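Local structure of outer membrane protein Omp121 (Bacteroides thetaiotaomicron, 5FQ8) at residues I283-D288 / I371-L376; G345-N350 / N367-L372; F716-T721 / V806-K811. The protein probably takes up nutrients across the bacterial outer membrane as a TonB-dependent receptor, and binds calcium and magnesium ions. One frame throughout, in Å; residues are numbered along the deposited sequence.

Contact 1: residues I283-D288 / I371-L376; sequences IPTDAD and ILNNYL. With CA (calcium ion), chain M.
Leu-372 lays its forked end over Ile-283, Pro-284 and Ala-287. Its CD2 lies 3.8 Å from CB of Ala-287. The side chains of Leu-372 and Ile-283 cross at about a right angle, and CG2 of Ile-283 meets both leucine methyls. CD1 also rests 3.7 Å from the backbone O of Pro-284. The leucine CG is anti to its own carbonyl carbon (chi1 -71°), which carries both methyls out from helix 368-374 onto the loop. Next to Pro-284 in the loop, Thr-285 lies against the start of the Leu-372 side chain. Its OG1 lies 3.7 Å from CB of Leu-372, and its CG2 is 3.6 Å from OD1 of Asn-373. No hydrogen bond crosses between the two segments. Met-330 of helix 330-335 touches both Ile-283 and Leu-372. The loop joins strands 268-280 and 289-303 and wraps a calcium ion on its other side. The ion is held by O of Ile-283 at 2.2 Å, O of Thr-285 at 2.4 Å and OD2 of Asp-288 at 2.2 Å. Asp-280 and Gly-281 complete the site. The loop thus turns its metal-binding oxygens to the calcium and a mostly apolar surface to the helix, so the surface that Leu-372 meets probably depends on the bound calcium for its shape.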
ATOM      1  N   ILE B 283       7.467 -30.074  -5.137  1.00 28.24           N
ATOM      2  CA  ILE B 283       6.153 -29.610  -5.587  1.00 24.32           C
ATOM      3  C   ILE B 283       6.290 -29.069  -7.001  1.00 25.66           C
ATOM      4  O   ILE B 283       7.258 -28.344  -7.284  1.00 26.25           O
ATOM      5  CB  ILE B 283       5.609 -28.547  -4.641  1.00 23.96           C
ATOM      6  CG1 ILE B 283       5.673 -29.021  -3.195  1.00 23.83           C
ATOM      7  CG2 ILE B 283       4.185 -28.239  -4.951  1.00 23.89           C
ATOM      8  CD1 ILE B 283       5.396 -27.948  -2.195  1.00 23.53           C
ATOM      9  N   PRO B 284       5.374 -29.404  -7.920  1.00 24.67           N
ATOM     10  CA  PRO B 284       5.526 -28.995  -9.322  1.00 24.92           C
ATOM     11  C   PRO B 284       5.676 -27.496  -9.517  1.00 24.75           C
ATOM     12  O   PRO B 284       5.335 -26.717  -8.628  1.00 24.43           O
ATOM     13  CB  PRO B 284       4.234 -29.504  -9.964  1.00 25.08           C
ATOM     14  CG  PRO B 284       3.786 -30.584  -9.123  1.00 25.05           C
ATOM     15  CD  PRO B 284       4.194 -30.259  -7.733  1.00 24.72           C
ATOM     16  N   THR B 285       6.153 -27.090 -10.693  1.00 25.00           N
ATOM     17  CA  THR B 285       6.555 -25.715 -11.005  1.00 24.94           C
ATOM     18  C   THR B 285       7.682 -25.240 -10.104  1.00 24.75           C
ATOM     19  O   THR B 285       8.250 -26.019  -9.342  1.00 29.31           O
ATOM     20  CB  THR B 285       5.395 -24.716 -10.892  1.00 33.54           C
ATOM     21  OG1 THR B 285       5.205 -24.360  -9.517  1.00 32.49           O
ATOM     22  CG2 THR B 285       4.100 -25.285 -11.460  1.00 24.87           C
ATOM     23  N   ASP B 286       7.986 -23.949 -10.174  1.00 24.66           N
ATOM     24  CA  ASP B 286       9.141 -23.354  -9.521  1.00 37.58           C
ATOM     25  C   ASP B 286       8.776 -22.635  -8.236  1.00 36.41           C
ATOM     26  O   ASP B 286       9.482 -21.705  -7.835  1.00 38.93           O
ATOM     27  CB  ASP B 286       9.850 -22.391 -10.481  1.00 35.32           C
ATOM     28  CG  ASP B 286       8.987 -21.185 -10.868  1.00 41.01           C
ATOM     29  OD1 ASP B 286       8.195 -21.293 -11.825  1.00 39.62           O
ATOM     30  OD2 ASP B 286       9.121 -20.117 -10.235  1.00 51.74           O
ATOM     31  N   ALA B 287       7.688 -23.043  -7.584  1.00 23.98           N
ATOM     32  CA  ALA B 287       7.262 -22.360  -6.373  1.00 23.66           C
ATOM     33  C   ALA B 287       8.113 -22.733  -5.167  1.00 23.55           C
ATOM     34  O   ALA B 287       8.248 -21.912  -4.257  1.00 23.36           O
ATOM     35  CB  ALA B 287       5.791 -22.644  -6.108  1.00 23.53           C
ATOM     36  N   ASP B 288       8.683 -23.951  -5.130  1.00 24.19           N
ATOM     37  CA  ASP B 288       9.675 -24.335  -4.118  1.00 26.11           C
ATOM     38  C   ASP B 288      11.032 -23.898  -4.611  1.00 36.29           C
ATOM     39  O   ASP B 288      11.734 -24.651  -5.270  1.00 42.17           O
ATOM     40  CB  ASP B 288       9.743 -25.836  -3.868  1.00 29.44           C
ATOM     41  CG  ASP B 288       8.678 -26.589  -4.545  1.00 43.65           C
ATOM     42  OD1 ASP B 288       7.620 -26.642  -3.932  1.00 51.04           O
ATOM     43  OD2 ASP B 288       8.893 -27.137  -5.647  1.00 24.18           O
ATOM     44  N   ILE B 371      -3.036 -22.695  -8.864  1.00 24.04           N
ATOM     45  CA  ILE B 371      -2.540 -21.930  -7.725  1.00 27.17           C
ATOM     46  C   ILE B 371      -1.027 -21.792  -7.786  1.00 35.41           C
ATOM     47  O   ILE B 371      -0.479 -20.722  -7.499  1.00 39.80           O
ATOM     48  CB  ILE B 371      -2.992 -22.573  -6.403  1.00 23.53           C
ATOM     49  CG1 ILE B 371      -4.508 -22.702  -6.370  1.00 23.63           C
ATOM     50  CG2 ILE B 371      -2.528 -21.752  -5.246  1.00 23.25           C
ATOM     51  CD1 ILE B 371      -5.032 -23.409  -5.148  1.00 23.52           C
ATOM     52  N   LEU B 372      -0.328 -22.865  -8.172  1.00 35.64           N
ATOM     53  CA  LEU B 372       1.132 -22.834  -8.228  1.00 44.21           C
ATOM     54  C   LEU B 372       1.640 -22.005  -9.396  1.00 24.01           C
ATOM     55  O   LEU B 372       2.675 -21.340  -9.288  1.00 23.95           O
ATOM     56  CB  LEU B 372       1.686 -24.252  -8.327  1.00 23.96           C
ATOM     57  CG  LEU B 372       1.618 -25.184  -7.127  1.00 23.82           C
ATOM     58  CD1 LEU B 372       1.743 -26.573  -7.631  1.00 24.08           C
ATOM     59  CD2 LEU B 372       2.724 -24.877  -6.171  1.00 23.62           C
ATOM     60  N   ASN B 373       0.921 -22.021 -10.505  1.00 24.27           N
ATOM     61  CA  ASN B 373       1.308 -21.283 -11.692  1.00 24.52           C
ATOM     62  C   ASN B 373       0.890 -19.818 -11.682  1.00 24.44           C
ATOM     63  O   ASN B 373       1.375 -19.064 -12.522  1.00 24.64           O
ATOM     64  CB  ASN B 373       0.714 -21.956 -12.919  1.00 24.90           C
ATOM     65  CG  ASN B 373       1.640 -22.964 -13.518  1.00 25.15           C
ATOM     66  OD1 ASN B 373       2.827 -22.712 -13.664  1.00 27.23           O
ATOM     67  ND2 ASN B 373       1.108 -24.123 -13.865  1.00 25.38           N
ATOM     68  N   ASN B 374       0.012 -19.391 -10.769  1.00 24.19           N
ATOM     69  CA  ASN B 374      -0.555 -18.058 -10.843  1.00 24.18           C
ATOM     70  C   ASN B 374      -0.502 -17.257  -9.561  1.00 23.85           C
ATOM     71  O   ASN B 374      -0.927 -16.103  -9.573  1.00 23.86           O
ATOM     72  CB  ASN B 374      -2.011 -18.133 -11.299  1.00 24.34           C
ATOM     73  CG  ASN B 374      -2.134 -18.565 -12.725  1.00 24.73           C
ATOM     74  OD1 ASN B 374      -1.998 -17.759 -13.641  1.00 24.97           O
ATOM     75  ND2 ASN B 374      -2.380 -19.842 -12.933  1.00 24.85           N
ATOM     76  N   TYR B 375      -0.016 -17.810  -8.470  1.00 28.30           N
ATOM     77  CA  TYR B 375       0.117 -17.062  -7.236  1.00 28.94           C
ATOM     78  C   TYR B 375       1.576 -16.734  -7.021  1.00 29.22           C
ATOM     79  O   TYR B 375       2.455 -17.257  -7.701  1.00 39.51           O
ATOM     80  CB  TYR B 375      -0.446 -17.852  -6.058  1.00 23.15           C
ATOM     81  CG  TYR B 375      -1.945 -17.823  -5.969  1.00 23.17           C
ATOM     82  CD1 TYR B 375      -2.729 -18.262  -7.014  1.00 23.41           C
ATOM     83  CD2 TYR B 375      -2.579 -17.351  -4.835  1.00 24.03           C
ATOM     84  CE1 TYR B 375      -4.081 -18.232  -6.935  1.00 23.47           C
ATOM     85  CE2 TYR B 375      -3.929 -17.342  -4.743  1.00 23.06           C
ATOM     86  CZ  TYR B 375      -4.673 -17.775  -5.798  1.00 23.29           C
ATOM     87  OH  TYR B 375      -6.032 -17.752  -5.718  1.00 28.44           O
ATOM     88  N   LEU B 376       1.826 -15.843  -6.080  1.00 23.12           N
ATOM     89  CA  LEU B 376       3.170 -15.333  -5.884  1.00 23.12           C
ATOM     90  C   LEU B 376       3.436 -15.142  -4.407  1.00 46.29           C
ATOM     91  O   LEU B 376       2.596 -14.598  -3.691  1.00 34.76           O
ATOM     92  CB  LEU B 376       3.367 -14.018  -6.617  1.00 23.28           C
ATOM     93  CG  LEU B 376       4.733 -13.384  -6.438  1.00 23.32           C
ATOM     94  CD1 LEU B 376       5.575 -13.844  -7.570  1.00 23.57           C
ATOM     95  CD2 LEU B 376       4.622 -11.893  -6.436  1.00 23.38           C
TER
HETATM   96 CA    CA M1987       9.286 -27.563  -7.757  1.00107.24          CA

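Contact 2: residues G345-N350 / N367-L372; sequences GLEDQN and NPYYIL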
ATOM      1  N   GLY B 345      -4.160 -35.399 -14.114  1.00 40.47           N
ATOM      2  CA  GLY B 345      -4.958 -35.066 -15.273  1.00 49.18           C
ATOM      3  C   GLY B 345      -5.570 -33.692 -15.255  1.00 39.87           C
ATOM      4  O   GLY B 345      -6.337 -33.362 -16.163  1.00 42.20           O
ATOM      5  N   LEU B 346      -5.254 -32.881 -14.253  1.00 27.02           N
ATOM      6  CA  LEU B 346      -5.800 -31.547 -14.128  1.00 26.77           C
ATOM      7  C   LEU B 346      -4.844 -30.445 -14.552  1.00 26.62           C
ATOM      8  O   LEU B 346      -5.233 -29.284 -14.505  1.00 26.44           O
ATOM      9  CB  LEU B 346      -6.231 -31.296 -12.686  1.00 26.35           C
ATOM     10  CG  LEU B 346      -7.221 -32.241 -12.037  1.00 26.45           C
ATOM     11  CD1 LEU B 346      -7.117 -32.033 -10.563  1.00 26.03           C
ATOM     12  CD2 LEU B 346      -8.610 -31.955 -12.531  1.00 26.69           C
ATOM     13  N   GLU B 347      -3.615 -30.766 -14.958  1.00 26.72           N
ATOM     14  CA  GLU B 347      -2.591 -29.748 -15.182  1.00 26.56           C
ATOM     15  C   GLU B 347      -2.739 -29.063 -16.527  1.00 26.89           C
ATOM     16  O   GLU B 347      -2.406 -27.883 -16.660  1.00 26.75           O
ATOM     17  CB  GLU B 347      -1.209 -30.390 -15.074  1.00 26.59           C
ATOM     18  CG  GLU B 347      -0.016 -29.474 -15.288  1.00 29.06           C
ATOM     19  CD  GLU B 347       1.303 -30.226 -15.294  1.00 29.85           C
ATOM     20  OE1 GLU B 347       1.263 -31.471 -15.347  1.00 27.38           O
ATOM     21  OE2 GLU B 347       2.376 -29.583 -15.237  1.00 30.58           O
ATOM     22  N   ASP B 348      -3.230 -29.781 -17.529  1.00 27.37           N
ATOM     23  CA  ASP B 348      -3.439 -29.240 -18.867  1.00 27.78           C
ATOM     24  C   ASP B 348      -4.530 -28.179 -18.839  1.00 27.67           C
ATOM     25  O   ASP B 348      -5.710 -28.502 -18.693  1.00 27.76           O
ATOM     26  CB  ASP B 348      -3.807 -30.382 -19.815  1.00 28.36           C
ATOM     27  CG  ASP B 348      -3.956 -29.937 -21.239  1.00 31.25           C
ATOM     28  OD1 ASP B 348      -3.443 -28.861 -21.580  1.00 30.16           O
ATOM     29  OD2 ASP B 348      -4.588 -30.683 -22.018  1.00 31.74           O
ATOM     30  N   GLN B 349      -4.151 -26.912 -18.971  1.00 27.52           N
ATOM     31  CA  GLN B 349      -5.145 -25.848 -18.981  1.00 27.47           C
ATOM     32  C   GLN B 349      -5.828 -25.679 -20.326  1.00 28.02           C
ATOM     33  O   GLN B 349      -6.796 -24.932 -20.409  1.00 28.06           O
ATOM     34  CB  GLN B 349      -4.507 -24.531 -18.578  1.00 27.13           C
ATOM     35  CG  GLN B 349      -3.884 -24.560 -17.230  1.00 26.61           C
ATOM     36  CD  GLN B 349      -4.897 -24.750 -16.142  1.00 26.34           C
ATOM     37  OE1 GLN B 349      -5.806 -23.953 -15.991  1.00 26.28           O
ATOM     38  NE2 GLN B 349      -4.757 -25.815 -15.385  1.00 26.20           N
ATOM     39  N   ASN B 350      -5.345 -26.325 -21.382  1.00 32.48           N
ATOM     40  CA  ASN B 350      -6.080 -26.279 -22.635  1.00 32.31           C
ATOM     41  C   ASN B 350      -7.232 -27.252 -22.650  1.00 29.29           C
ATOM     42  O   ASN B 350      -7.947 -27.329 -23.649  1.00 29.81           O
ATOM     43  CB  ASN B 350      -5.156 -26.561 -23.803  1.00 39.74           C
ATOM     44  CG  ASN B 350      -4.305 -25.387 -24.133  1.00 48.71           C
ATOM     45  OD1 ASN B 350      -3.344 -25.096 -23.433  1.00 49.68           O
ATOM     46  ND2 ASN B 350      -4.658 -24.680 -25.193  1.00 56.58           N
ATOM     47  N   ASN B 367      -7.940 -25.612  -8.598  1.00 24.67           N
ATOM     48  CA  ASN B 367      -7.003 -26.466  -9.310  1.00 24.83           C
ATOM     49  C   ASN B 367      -5.589 -26.223  -8.811  1.00 28.45           C
ATOM     50  O   ASN B 367      -5.075 -25.113  -8.968  1.00 31.52           O
ATOM     51  CB  ASN B 367      -7.085 -26.186 -10.804  1.00 25.16           C
ATOM     52  CG  ASN B 367      -6.321 -27.190 -11.633  1.00 25.42           C
ATOM     53  OD1 ASN B 367      -5.282 -27.687 -11.230  1.00 25.30           O
ATOM     54  ND2 ASN B 367      -6.840 -27.489 -12.812  1.00 25.83           N
ATOM     55  N   PRO B 368      -4.919 -27.226  -8.248  1.00 25.62           N
ATOM     56  CA  PRO B 368      -3.615 -26.979  -7.626  1.00 24.27           C
ATOM     57  C   PRO B 368      -2.585 -26.471  -8.590  1.00 24.35           C
ATOM     58  O   PRO B 368      -1.692 -25.719  -8.194  1.00 25.33           O
ATOM     59  CB  PRO B 368      -3.222 -28.357  -7.084  1.00 24.34           C
ATOM     60  CG  PRO B 368      -4.470 -29.145  -7.053  1.00 24.53           C
ATOM     61  CD  PRO B 368      -5.279 -28.648  -8.196  1.00 32.52           C
ATOM     62  N   TYR B 369      -2.666 -26.866  -9.850  1.00 24.68           N
ATOM     63  CA  TYR B 369      -1.691 -26.375 -10.806  1.00 24.81           C
ATOM     64  C   TYR B 369      -1.949 -24.925 -11.167  1.00 35.59           C
ATOM     65  O   TYR B 369      -1.012 -24.211 -11.531  1.00 29.57           O
ATOM     66  CB  TYR B 369      -1.701 -27.243 -12.053  1.00 25.25           C
ATOM     67  CG  TYR B 369      -1.273 -28.676 -11.826  1.00 25.38           C
ATOM     68  CD1 TYR B 369       0.062 -29.027 -11.836  1.00 25.41           C
ATOM     69  CD2 TYR B 369      -2.208 -29.672 -11.624  1.00 25.52           C
ATOM     70  CE1 TYR B 369       0.451 -30.320 -11.651  1.00 26.25           C
ATOM     71  CE2 TYR B 369      -1.828 -30.968 -11.437  1.00 29.06           C
ATOM     72  CZ  TYR B 369      -0.494 -31.292 -11.454  1.00 26.90           C
ATOM     73  OH  TYR B 369      -0.115 -32.599 -11.269  1.00 25.90           O
ATOM     74  N   TYR B 370      -3.201 -24.470 -11.079  1.00 29.86           N
ATOM     75  CA  TYR B 370      -3.466 -23.048 -11.235  1.00 25.28           C
ATOM     76  C   TYR B 370      -2.827 -22.262 -10.103  1.00 24.28           C
ATOM     77  O   TYR B 370      -2.143 -21.267 -10.340  1.00 24.96           O
ATOM     78  CB  TYR B 370      -4.975 -22.774 -11.296  1.00 24.84           C
ATOM     79  CG  TYR B 370      -5.275 -21.324 -11.606  1.00 28.74           C
ATOM     80  CD1 TYR B 370      -5.265 -20.362 -10.606  1.00 25.95           C
ATOM     81  CD2 TYR B 370      -5.525 -20.914 -12.905  1.00 32.92           C
ATOM     82  CE1 TYR B 370      -5.498 -19.045 -10.887  1.00 29.48           C
ATOM     83  CE2 TYR B 370      -5.766 -19.588 -13.193  1.00 36.93           C
ATOM     84  CZ  TYR B 370      -5.751 -18.665 -12.180  1.00 33.98           C
ATOM     85  OH  TYR B 370      -5.980 -17.352 -12.467  1.00 27.08           O
ATOM     86  N   ILE B 371      -3.036 -22.695  -8.864  1.00 24.04           N
ATOM     87  CA  ILE B 371      -2.540 -21.930  -7.725  1.00 27.17           C
ATOM     88  C   ILE B 371      -1.027 -21.792  -7.786  1.00 35.41           C
ATOM     89  O   ILE B 371      -0.479 -20.722  -7.499  1.00 39.80           O
ATOM     90  CB  ILE B 371      -2.992 -22.573  -6.403  1.00 23.53           C
ATOM     91  CG1 ILE B 371      -4.508 -22.702  -6.370  1.00 23.63           C
ATOM     92  CG2 ILE B 371      -2.528 -21.752  -5.246  1.00 23.25           C
ATOM     93  CD1 ILE B 371      -5.032 -23.409  -5.148  1.00 23.52           C
ATOM     94  N   LEU B 372      -0.328 -22.865  -8.172  1.00 35.64           N
ATOM     95  CA  LEU B 372       1.132 -22.834  -8.228  1.00 44.21           C
ATOM     96  C   LEU B 372       1.640 -22.005  -9.396  1.00 24.01           C
ATOM     97  O   LEU B 372       2.675 -21.340  -9.288  1.00 23.95           O
ATOM     98  CB  LEU B 372       1.686 -24.252  -8.327  1.00 23.96           C
ATOM     99  CG  LEU B 372       1.618 -25.184  -7.127  1.00 23.82           C
ATOM    100  CD1 LEU B 372       1.743 -26.573  -7.631  1.00 24.08           C
ATOM    101  CD2 LEU B 372       2.724 -24.877  -6.171  1.00 23.62           C
TER
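The Tyr-369 ring carries Glu-347 on one face and has OD1 of Asn-367 in plane at its edge. CB of Glu-347 stands over the ring centre, 3.5 Å from the centroid, in a CH-pi contact. The glutamate chain runs on extended, with CG anti to the backbone N (chi1 180°), and its carboxylate stacks above CE1 with the two planes 12° apart. Phe-248 meets the same tyrosine edge-to-face. At the edge of the Tyr-370 ring, OE1 of Gln-349 lies 4.3 Å from CD2, while the hydroxyl of Tyr-370 bonds to that of Tyr-424. Asn-367 is the N-cap of helix 368-374. Its OD1 accepts from N of Tyr-369 at 3.1 Å. Its ND2 gives a nearly straight bond to O of Leu-346, 2.9 Å long with 171° at the hydrogen, and the acceptor lies in the amide plane. The same ND2 also bonds to O of Asn-354. An aspartate here would probably leave the carbonyls of Leu-346 and Asn-354 without the amide donor they share. One buried amide therefore caps the helix with its oxygen and holds the preceding loop with its nitrogen, which fixes which way round it sits.

Contact 3: residues F716-T721 / V806-K811; sequences FSWELT and VSTNLK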
ATOM      1  N   PHE B 716      40.579 -50.735   9.289  1.00 39.46           N
ATOM      2  CA  PHE B 716      39.155 -50.813   9.586  1.00 38.81           C
ATOM      3  C   PHE B 716      38.884 -50.357  11.005  1.00 38.58           C
ATOM      4  O   PHE B 716      39.533 -50.821  11.947  1.00 39.18           O
ATOM      5  CB  PHE B 716      38.617 -52.230   9.397  1.00 39.15           C
ATOM      6  CG  PHE B 716      37.176 -52.369   9.764  1.00 38.56           C
ATOM      7  CD1 PHE B 716      36.195 -51.873   8.938  1.00 38.22           C
ATOM      8  CD2 PHE B 716      36.802 -52.982  10.936  1.00 38.75           C
ATOM      9  CE1 PHE B 716      34.861 -51.993   9.272  1.00 37.34           C
ATOM     10  CE2 PHE B 716      35.475 -53.105  11.274  1.00 38.25           C
ATOM     11  CZ  PHE B 716      34.503 -52.611  10.442  1.00 37.54           C
ATOM     12  N   SER B 717      37.912 -49.469  11.147  1.00 37.77           N
ATOM     13  CA  SER B 717      37.433 -49.052  12.450  1.00 37.50           C
ATOM     14  C   SER B 717      35.911 -49.016  12.437  1.00 40.70           C
ATOM     15  O   SER B 717      35.283 -48.783  11.404  1.00 36.59           O
ATOM     16  CB  SER B 717      38.029 -47.695  12.869  1.00 37.28           C
ATOM     17  OG  SER B 717      37.682 -46.644  11.986  1.00 39.63           O
ATOM     18  N   TRP B 718      35.331 -49.300  13.593  1.00 43.12           N
ATOM     19  CA  TRP B 718      33.892 -49.285  13.794  1.00 36.19           C
ATOM     20  C   TRP B 718      33.623 -48.528  15.072  1.00 35.95           C
ATOM     21  O   TRP B 718      34.127 -48.905  16.128  1.00 36.47           O
ATOM     22  CB  TRP B 718      33.319 -50.693  13.893  1.00 36.56           C
ATOM     23  CG  TRP B 718      31.871 -50.725  14.295  1.00 43.17           C
ATOM     24  CD1 TRP B 718      30.932 -49.769  14.063  1.00 38.77           C
ATOM     25  CD2 TRP B 718      31.200 -51.770  15.014  1.00 43.61           C
ATOM     26  NE1 TRP B 718      29.724 -50.152  14.578  1.00 36.49           N
ATOM     27  CE2 TRP B 718      29.863 -51.377  15.170  1.00 36.63           C
ATOM     28  CE3 TRP B 718      31.602 -52.999  15.533  1.00 60.38           C
ATOM     29  CZ2 TRP B 718      28.928 -52.161  15.821  1.00 35.81           C
ATOM     30  CZ3 TRP B 718      30.673 -53.774  16.177  1.00 37.23           C
ATOM     31  CH2 TRP B 718      29.351 -53.352  16.317  1.00 36.57           C
ATOM     32  N   GLU B 719      32.853 -47.456  14.977  1.00 42.46           N
ATOM     33  CA  GLU B 719      32.493 -46.677  16.145  1.00 45.75           C
ATOM     34  C   GLU B 719      30.990 -46.740  16.353  1.00 38.62           C
ATOM     35  O   GLU B 719      30.214 -46.905  15.409  1.00 36.21           O
ATOM     36  CB  GLU B 719      32.956 -45.230  16.013  1.00 49.05           C
ATOM     37  CG  GLU B 719      34.437 -45.072  15.731  1.00 49.33           C
ATOM     38  CD  GLU B 719      34.952 -43.671  15.999  1.00 54.22           C
ATOM     39  OE1 GLU B 719      34.150 -42.801  16.412  1.00 56.68           O
ATOM     40  OE2 GLU B 719      36.169 -43.448  15.799  1.00 55.85           O
ATOM     41  N   LEU B 720      30.592 -46.635  17.607  1.00 36.70           N
ATOM     42  CA  LEU B 720      29.195 -46.534  17.978  1.00 33.96           C
ATOM     43  C   LEU B 720      29.026 -45.329  18.880  1.00 33.63           C
ATOM     44  O   LEU B 720      29.868 -45.051  19.736  1.00 34.01           O
ATOM     45  CB  LEU B 720      28.718 -47.780  18.689  1.00 34.41           C
ATOM     46  CG  LEU B 720      28.525 -48.999  17.811  1.00 34.66           C
ATOM     47  CD1 LEU B 720      28.507 -50.212  18.681  1.00 35.33           C
ATOM     48  CD2 LEU B 720      27.228 -48.869  17.070  1.00 34.04           C
ATOM     49  N   THR B 721      27.941 -44.614  18.685  1.00 36.15           N
ATOM     50  CA  THR B 721      27.646 -43.498  19.554  1.00 33.21           C
ATOM     51  C   THR B 721      26.179 -43.544  19.931  1.00 36.86           C
ATOM     52  O   THR B 721      25.327 -43.869  19.103  1.00 36.80           O
ATOM     53  CB  THR B 721      28.023 -42.185  18.884  1.00 32.21           C
ATOM     54  OG1 THR B 721      29.445 -42.136  18.748  1.00 32.66           O
ATOM     55  CG2 THR B 721      27.559 -41.018  19.709  1.00 31.86           C
ATOM     56  N   VAL B 806      21.296 -42.689  17.935  1.00 30.19           N
ATOM     57  CA  VAL B 806      22.312 -43.733  17.865  1.00 30.80           C
ATOM     58  C   VAL B 806      23.023 -43.642  16.522  1.00 30.72           C
ATOM     59  O   VAL B 806      22.384 -43.615  15.466  1.00 30.37           O
ATOM     60  CB  VAL B 806      21.727 -45.144  18.086  1.00 31.18           C
ATOM     61  CG1 VAL B 806      20.885 -45.154  19.304  1.00 31.21           C
ATOM     62  CG2 VAL B 806      20.911 -45.618  16.914  1.00 30.93           C
ATOM     63  N   SER B 807      24.343 -43.581  16.562  1.00 31.08           N
ATOM     64  CA  SER B 807      25.136 -43.421  15.361  1.00 31.07           C
ATOM     65  C   SER B 807      26.133 -44.556  15.259  1.00 31.76           C
ATOM     66  O   SER B 807      26.541 -45.126  16.262  1.00 32.25           O
ATOM     67  CB  SER B 807      25.870 -42.097  15.355  1.00 30.86           C
ATOM     68  OG  SER B 807      24.987 -41.056  15.010  1.00 70.87           O
ATOM     69  N   THR B 808      26.521 -44.870  14.037  1.00 31.83           N
ATOM     70  CA  THR B 808      27.646 -45.752  13.800  1.00 37.39           C
ATOM     71  C   THR B 808      28.490 -45.173  12.679  1.00 35.14           C
ATOM     72  O   THR B 808      27.973 -44.495  11.795  1.00 43.08           O
ATOM     73  CB  THR B 808      27.179 -47.162  13.459  1.00 32.81           C
ATOM     74  OG1 THR B 808      28.317 -47.976  13.216  1.00 33.48           O
ATOM     75  CG2 THR B 808      26.313 -47.159  12.234  1.00 32.40           C
ATOM     76  N   ASN B 809      29.794 -45.421  12.725  1.00 32.99           N
ATOM     77  CA  ASN B 809      30.709 -44.894  11.711  1.00 33.04           C
ATOM     78  C   ASN B 809      31.764 -45.946  11.392  1.00 33.79           C
ATOM     79  O   ASN B 809      32.578 -46.292  12.251  1.00 34.32           O
ATOM     80  CB  ASN B 809      31.360 -43.588  12.174  1.00 62.56           C
ATOM     81  CG  ASN B 809      30.343 -42.530  12.587  1.00 46.17           C
ATOM     82  OD1 ASN B 809      29.831 -41.781  11.757  1.00 46.31           O
ATOM     83  ND2 ASN B 809      30.060 -42.458  13.880  1.00 43.75           N
ATOM     84  N   LEU B 810      31.745 -46.445  10.164  1.00 33.87           N
ATOM     85  CA  LEU B 810      32.726 -47.395   9.666  1.00 34.58           C
ATOM     86  C   LEU B 810      33.741 -46.697   8.776  1.00 34.68           C
ATOM     87  O   LEU B 810      33.391 -45.824   7.981  1.00 34.18           O
ATOM     88  CB  LEU B 810      32.038 -48.496   8.876  1.00 34.70           C
ATOM     89  CG  LEU B 810      30.836 -49.020   9.635  1.00 34.49           C
ATOM     90  CD1 LEU B 810      30.024 -49.897   8.750  1.00 34.50           C
ATOM     91  CD2 LEU B 810      31.332 -49.797  10.802  1.00 35.08           C
ATOM     92  N   LYS B 811      35.002 -47.083   8.918  1.00 35.37           N
ATOM     93  CA  LYS B 811      36.067 -46.622   8.038  1.00 35.62           C
ATOM     94  C   LYS B 811      36.889 -47.826   7.617  1.00 36.44           C
ATOM     95  O   LYS B 811      37.469 -48.507   8.464  1.00 38.63           O
ATOM     96  CB  LYS B 811      36.952 -45.574   8.723  1.00 35.66           C
ATOM     97  CG  LYS B 811      36.199 -44.385   9.282  1.00 43.78           C
ATOM     98  CD  LYS B 811      37.113 -43.197   9.524  1.00 43.00           C
ATOM     99  CE  LYS B 811      37.671 -42.666   8.209  1.00 46.82           C
ATOM    100  NZ  LYS B 811      38.525 -41.447   8.369  1.00 51.59           N
TER
HETATM  101  O   HOH W   1      35.296 -45.434  12.627  1.00 18.78           O
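The axes of strand segments 716-721 and 806-811 come within 4.6 Å, antiparallel with 168° between their directions, and six backbone hydrogen bonds join the pairs Ser-717 with Lys-811, Glu-719 with Asn-809 and Thr-721 with Ser-807. Trp-718 and Leu-810 form a non-hydrogen-bonded pair. Their side chains lie side by side, and CD2 of Leu-810 lies nearest CD1 and CG of the indole. With CG anti to the backbone N (chi1 172°), the indole swings past this partner to Thr-808. NE1 donates to OG1 of Thr-808 at 2.9 Å; the oxygen lies near the ring plane, but the bond is bent, 130° at the hydrogen. CD2 of Leu-720 touches CB of the same threonine at 4.0 Å. These strands are neighbours in the wall of the antiparallel beta-barrel of TonB-dependent receptors. Strand 697-712 continues the wall beyond Phe-716 to Thr-721, and strand 815-825 beyond Val-806 to Lys-811. The face bearing Ser-717, Glu-719, Thr-721, Ser-807, Asn-809 and Lys-811 is polar. There OG of Ser-717 lies 3.5 Å from CB of Lys-811. A water 2.8 Å from that OG donates to O of Asn-809, 2.9 Å away, which also accepts from N of Glu-719.

Contacts 1 and 2 share helix 368-374 and work on different parts of it. Their centres are about 10 Å apart, and CG of Pro-284 lies 4.2 Å from CE1 of Tyr-369, so the calcium loop and the capped helix start are neighbours. Contact 2 is buried and relies on an amide and a ring face. Contact 1 is partly buried and joins a metal loop to the helix mainly through apolar side chains, with no hydrogen bond between the segments. Contact 3 lies on the surface in the barrel wall. Its centre is about 42 Å from that of contact 1 and about 48 Å from that of contact 2. Regular backbone hydrogen bonds hold it, whereas contacts 1 and 2 are carried mainly by side chains.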